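Local coordinates for alpha-L-arabinofuranosidase B (Aspergillus kawachii, PDB 6SXT), which hydrolyses terminal non-reducing alpha-L-arabinofuranosyl residues from arabinoxylan, L-arabinan and arabinogalactan side chains, using a catalytic domain joined to an arabinose-binding domain, at residues G137-D142 with M268-A273; G165-S170 with G177-I182. All coordinates share one frame; numbering follows the deposited sequence.

Interaction 1 (G137-D142 with M268-A273)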
loop_
_atom_site.group_PDB
_atom_site.type_symbol
_atom_site.label_atom_id
_atom_site.label_comp_id
_atom_site.label_asym_id
_atom_site.label_seq_id
_atom_site.Cartn_x
_atom_site.Cartn_y
_atom_site.Cartn_z
ATOM N N GLY A 137 -11.103 -4.377 -23.616
ATOM C CA GLY A 137 -10.222 -3.431 -24.293
ATOM C C GLY A 137 -8.745 -3.647 -24.034
ATOM O O GLY A 137 -7.943 -3.017 -24.722
ATOM N N THR A 138 -8.379 -4.410 -23.024
ATOM C CA THR A 138 -6.970 -4.672 -22.681
ATOM C C THR A 138 -6.385 -5.561 -23.763
ATOM O O THR A 138 -7.107 -6.400 -24.398
ATOM C CB THR A 138 -6.838 -5.310 -21.303
ATOM O OG1 THR A 138 -7.855 -6.315 -21.250
ATOM C CG2 THR A 138 -7.023 -4.313 -20.177
ATOM N N ALA A 139 -5.078 -5.432 -23.936
ATOM C CA ALA A 139 -4.359 -6.252 -24.935
ATOM C C ALA A 139 -4.383 -7.729 -24.538
ATOM O O ALA A 139 -4.207 -8.118 -23.350
ATOM C CB ALA A 139 -2.954 -5.722 -25.093
ATOM N N THR A 140 -4.527 -8.586 -25.561
ATOM C CA THR A 140 -4.437 -10.042 -25.378
ATOM C C THR A 140 -3.458 -10.612 -26.400
ATOM O O THR A 140 -3.083 -9.886 -27.353
ATOM C CB THR A 140 -5.817 -10.720 -25.446
ATOM O OG1 THR A 140 -6.328 -10.472 -26.750
ATOM C CG2 THR A 140 -6.737 -10.223 -24.345
ATOM N N GLY A 141 -3.011 -11.835 -26.157
ATOM C CA GLY A 141 -2.073 -12.481 -27.081
ATOM C C GLY A 141 -0.809 -11.644 -27.214
ATOM O O GLY A 141 -0.225 -11.305 -26.164
ATOM N N ASP A 142 -0.383 -11.360 -28.432
ATOM C CA ASP A 142 0.882 -10.620 -28.677
ATOM C C ASP A 142 0.579 -9.158 -28.964
ATOM O O ASP A 142 1.422 -8.454 -29.515
ATOM C CB ASP A 142 1.651 -11.312 -29.828
ATOM C CG ASP A 142 3.153 -11.054 -29.772
ATOM O OD1 ASP A 142 3.715 -11.035 -28.623
ATOM O OD2 ASP A 142 3.725 -10.930 -30.877
ATOM N N MET A 268 3.935 -13.445 -27.025
ATOM C CA MET A 268 3.263 -13.470 -25.708
ATOM C C MET A 268 1.853 -14.044 -25.859
ATOM O O MET A 268 1.331 -14.044 -27.020
ATOM C CB MET A 268 3.172 -12.036 -25.120
ATOM C CG MET A 268 4.538 -11.438 -24.800
ATOM S SD MET A 268 5.396 -12.089 -23.442
ATOM C CE MET A 268 4.406 -11.386 -22.094
ATOM N N SER A 269 1.273 -14.411 -24.719
ATOM C CA SER A 269 -0.076 -15.009 -24.576
ATOM C C SER A 269 -0.895 -14.213 -23.543
ATOM O O SER A 269 -1.389 -14.805 -22.589
ATOM C CB SER A 269 0.053 -16.432 -24.162
ATOM O OG SER A 269 0.779 -17.121 -25.158
ATOM N N LYS A 270 -0.951 -12.892 -23.696
ATOM C CA LYS A 270 -1.612 -12.104 -22.627
ATOM C C LYS A 270 -3.106 -12.417 -22.604
ATOM O O LYS A 270 -3.704 -12.678 -23.703
ATOM C CB LYS A 270 -1.362 -10.633 -22.859
ATOM C CG LYS A 270 0.126 -10.315 -22.782
ATOM C CD LYS A 270 0.367 -8.856 -22.875
ATOM C CE LYS A 270 -0.156 -8.225 -24.104
ATOM N NZ LYS A 270 0.675 -8.665 -25.275
ATOM N N GLU A 271 -3.698 -12.346 -21.419
ATOM C CA GLU A 271 -5.116 -12.735 -21.241
ATOM C C GLU A 271 -6.017 -11.517 -21.003
ATOM O O GLU A 271 -7.241 -11.682 -21.080
ATOM C CB GLU A 271 -5.191 -13.758 -20.130
ATOM C CG GLU A 271 -4.347 -15.004 -20.431
ATOM C CD GLU A 271 -4.637 -16.192 -19.542
ATOM O OE1 GLU A 271 -5.549 -16.110 -18.697
ATOM O OE2 GLU A 271 -3.859 -17.190 -19.625
ATOM N N GLY A 272 -5.449 -10.340 -20.663
ATOM C CA GLY A 272 -6.242 -9.113 -20.556
ATOM C C GLY A 272 -6.832 -8.826 -19.180
ATOM O O GLY A 272 -7.444 -7.786 -19.041
ATOM N N ALA A 273 -6.619 -9.641 -18.167
ATOM C CA ALA A 273 -7.081 -9.326 -16.804
ATOM C C ALA A 273 -6.178 -8.206 -16.259
ATOM O O ALA A 273 -5.049 -8.065 -16.764
ATOM C CB ALA A 273 -7.023 -10.538 -15.914
#

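Interaction 2 (G165-S170 with G177-I182). With LXE ([(1~{S},2~{S},3~{S},4~{S})-2-(hydroxymethyl)-3,4-bis(oxidanyl)cyclopentyl]azanium), chain G; EDO (1,2-ethanediol), chain N.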
loop_
_atom_site.group_PDB
_atom_site.type_symbol
_atom_site.label_atom_id
_atom_site.label_comp_id
_atom_site.label_asym_id
_atom_site.label_seq_id
_atom_site.Cartn_x
_atom_site.Cartn_y
_atom_site.Cartn_z
ATOM N N GLY A 165 -0.783 -4.537 -13.760
ATOM C CA GLY A 165 -0.892 -4.719 -15.205
ATOM C C GLY A 165 -1.612 -5.979 -15.625
ATOM O O GLY A 165 -2.548 -6.415 -14.968
ATOM N N ASN A 166 -1.187 -6.540 -16.755
ATOM C CA ASN A 166 -1.951 -7.538 -17.532
ATOM C C ASN A 166 -1.690 -8.931 -16.956
ATOM O O ASN A 166 -0.507 -9.294 -16.740
ATOM C CB ASN A 166 -1.511 -7.464 -18.991
ATOM C CG ASN A 166 -2.499 -8.024 -19.996
ATOM O OD1 ASN A 166 -2.995 -9.142 -19.790
ATOM N ND2 ASN A 166 -2.818 -7.266 -21.030
ATOM N N ALA A 167 -2.754 -9.691 -16.702
ATOM C CA ALA A 167 -2.614 -11.001 -16.074
ATOM C C ALA A 167 -3.666 -11.998 -16.557
ATOM O O ALA A 167 -4.410 -11.696 -17.463
ATOM C CB ALA A 167 -2.582 -10.868 -14.595
ATOM N N GLU A 168 -3.680 -13.141 -15.881
ATOM C CA GLU A 168 -4.513 -14.285 -16.277
ATOM C C GLU A 168 -5.940 -14.104 -15.780
ATOM O O GLU A 168 -6.155 -13.685 -14.631
ATOM C CB GLU A 168 -3.949 -15.542 -15.658
ATOM C CG GLU A 168 -2.595 -15.911 -16.198
ATOM C CD GLU A 168 -1.439 -15.507 -15.313
ATOM O OE1 GLU A 168 -1.619 -14.543 -14.533
ATOM O OE2 GLU A 168 -0.382 -16.207 -15.379
ATOM N N THR A 169 -6.932 -14.465 -16.591
ATOM C CA THR A 169 -8.336 -14.316 -16.186
ATOM C C THR A 169 -8.752 -15.360 -15.163
ATOM O O THR A 169 -9.770 -15.148 -14.522
ATOM C CB THR A 169 -9.276 -14.353 -17.385
ATOM O OG1 THR A 169 -9.026 -15.567 -18.102
ATOM C CG2 THR A 169 -9.067 -13.190 -18.310
ATOM N N SER A 170 -8.017 -16.457 -15.025
ATOM C CA SER A 170 -8.344 -17.527 -14.061
ATOM C C SER A 170 -7.785 -17.285 -12.661
ATOM O O SER A 170 -8.010 -18.127 -11.773
ATOM C CB SER A 170 -7.856 -18.845 -14.603
ATOM O OG SER A 170 -6.451 -18.824 -14.765
ATOM N N GLY A 177 4.588 -15.991 -20.478
ATOM C CA GLY A 177 3.961 -15.137 -21.476
ATOM C C GLY A 177 2.504 -14.797 -21.221
ATOM O O GLY A 177 1.944 -14.074 -22.052
ATOM N N HIS A 178 1.923 -15.316 -20.150
ATOM C CA HIS A 178 0.502 -15.095 -19.808
ATOM C C HIS A 178 0.357 -13.931 -18.814
ATOM O O HIS A 178 -0.699 -13.781 -18.195
ATOM C CB HIS A 178 -0.147 -16.376 -19.271
ATOM C CG HIS A 178 -0.313 -17.391 -20.375
ATOM N ND1 HIS A 178 -1.557 -17.691 -20.912
ATOM C CD2 HIS A 178 0.588 -18.153 -21.053
ATOM C CE1 HIS A 178 -1.418 -18.598 -21.885
ATOM N NE2 HIS A 178 -0.133 -18.941 -21.958
ATOM N N MET A 179 1.383 -13.106 -18.735
ATOM C CA MET A 179 1.349 -11.874 -17.909
ATOM C C MET A 179 2.231 -10.840 -18.585
ATOM O O MET A 179 3.221 -11.164 -19.267
ATOM C CB MET A 179 1.918 -12.117 -16.510
ATOM C CG MET A 179 0.896 -12.693 -15.577
ATOM S SD MET A 179 1.581 -13.058 -13.966
ATOM C CE MET A 179 1.746 -11.358 -13.410
ATOM N N GLU A 180 1.901 -9.579 -18.364
ATOM C CA GLU A 180 2.840 -8.473 -18.622
ATOM C C GLU A 180 2.460 -7.329 -17.674
ATOM O O GLU A 180 1.446 -6.613 -17.949
ATOM C CB GLU A 180 2.711 -8.027 -20.051
ATOM C CG GLU A 180 3.741 -6.973 -20.453
ATOM C CD GLU A 180 3.703 -6.691 -21.936
ATOM O OE1 GLU A 180 2.720 -6.129 -22.437
ATOM O OE2 GLU A 180 4.716 -7.085 -22.611
ATOM N N ALA A 181 3.199 -7.232 -16.590
ATOM C CA ALA A 181 2.863 -6.277 -15.523
ATOM C C ALA A 181 4.132 -5.672 -14.939
ATOM O O ALA A 181 5.203 -6.278 -14.885
ATOM C CB ALA A 181 2.050 -6.990 -14.477
ATOM N N ILE A 182 3.994 -4.413 -14.531
ATOM C CA ILE A 182 4.980 -3.731 -13.670
ATOM C C ILE A 182 5.152 -4.500 -12.378
ATOM O O ILE A 182 4.150 -4.809 -11.731
ATOM C CB ILE A 182 4.550 -2.287 -13.404
ATOM C CG1 ILE A 182 4.458 -1.478 -14.683
ATOM C CG2 ILE A 182 5.481 -1.657 -12.376
ATOM C CD1 ILE A 182 3.659 -0.182 -14.499
HETATM C "C1'" LXE G . 3.358 -16.645 -11.719
HETATM C "C2'" LXE G . 2.676 -15.441 -11.067
HETATM O "O2'" LXE G . 1.480 -15.133 -11.685
HETATM C "C3'" LXE G . 3.712 -14.417 -11.245
HETATM O "O3'" LXE G . 3.333 -13.208 -10.465
HETATM C "C4'" LXE G . 4.909 -15.103 -10.622
HETATM C "C5'" LXE G . 6.233 -14.556 -11.121
HETATM O "O5'" LXE G . 6.367 -14.531 -12.525
HETATM C "C6'" LXE G . 4.688 -16.620 -11.008
HETATM N "N1'" LXE G . 4.658 -17.363 -9.716
HETATM C C1 EDO N . -8.014 -15.896 -22.586
HETATM O O1 EDO N . -8.197 -16.271 -21.250
HETATM C C2 EDO N . -8.234 -14.440 -22.814
HETATM O O2 EDO N . -8.046 -14.076 -24.192
HETATM O O HOH W 1 -1.831 -11.573 -19.440
#

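Interaction 1 (G137-D142 with M268-A273)
K270 bends its chain over the backbone of G141 and brings NZ to within 2.9 Å of G141 O, the same oxygen that K270 N reaches at 3.0 Å. The two donors differ in approach: the backbone N lies 16° from the carbonyl plane, whereas the ammonium comes from above it. Turns at chi3 (-58°) and chi4 (-71°) fold the chain back this way and set K270 CE against A139 CB, 3.9 Å away. A long, flexible lysine suits the place, since NZ also donates to E143 O. G141 N returns a bond to K270 O at 2.7 Å, making G141 and K270 an isolated antiparallel bridge between two loops of the catalytic domain, whose family belongs to the concanavalin-like clan. The bridge is flanked by side-chain-to-backbone bonds. D142 and M268 cross at about a right angle, and M268 N donates to D142 OD1 at 2.9 Å, meeting the oxygen from above the carboxylate plane; the methionine's bent chain then leads its sulfur away from D142. Further along, T138 OG1 donates to G272 O at 2.7 Å, in the carbonyl plane and on a lone pair. The backbone conformation of G272 by itself calls for glycine, and the nearness of T138 OG1 and T140 CG2 leaves no room for a side chain either. That methyl, T140 CG2, lies 3.6 Å from E271 O.

Interaction 2 (G165-S170 with G177-I182)
E168 CG stands anti to its carbonyl carbon (chi1 -66°), and a bend at chi2 (100°) swings the carboxylate over to M179, where E168 OE1 lies 3.3 Å from M179 CG. M179 is extended through chi2 and bends only at chi3 (72°); the two side chains cross at about a right angle, and M179 SD is carried to 3.1 Å from O2' of the cyclopentyl inhibitor LXE. An unbranched thioether suits this position, packing M179 CG on A167 CB at 4.0 Å while its end borders the sugar-like ring. Next along the chains, N166 and E180 form an antiparallel hydrogen-bonded pair, each N donating to the other's O at 2.9 Å from above the carbonyl plane. G165 CA lies 3.8 Å from A181 CB, so close that a side chain on G165 would strike the opposite backbone. Both polar atoms of the N166 amide are engaged: OD1 accepts from a water, which also donates weakly to H178 O, and from G272 N, while ND2 donates to A139 O and E145 OE1. E168 also lies beside the nucleophile E205. The chain turns a corner at G165, and this short antiparallel pairing joins two sheets beside a retaining glycosidase's active-site pocket, with M179 lining the inhibitor site.

How the interactions relate
From the N terminus, the chain passes through 137-142, enters strand 145-152, and then reaches 165-170. Interaction 2 closes a short loop, with six residues between its segments, and 177-182 includes the start of strand 180-185. Only after the nucleophile E205 and several further strands does 268-273 return to 137-142, so the long loop closed by interaction 1 encloses the whole of interaction 2. The centres lie just 7 Å apart and the contacts join directly: E271 OE2 meets H178 ND1, and S269 N meets G177 O. Strand 273-276, which begins at the end of 268-273, pairs with 166-167. Interaction 1 thus ties two loops together next to the pairing that carries M179 to the inhibitor pocket.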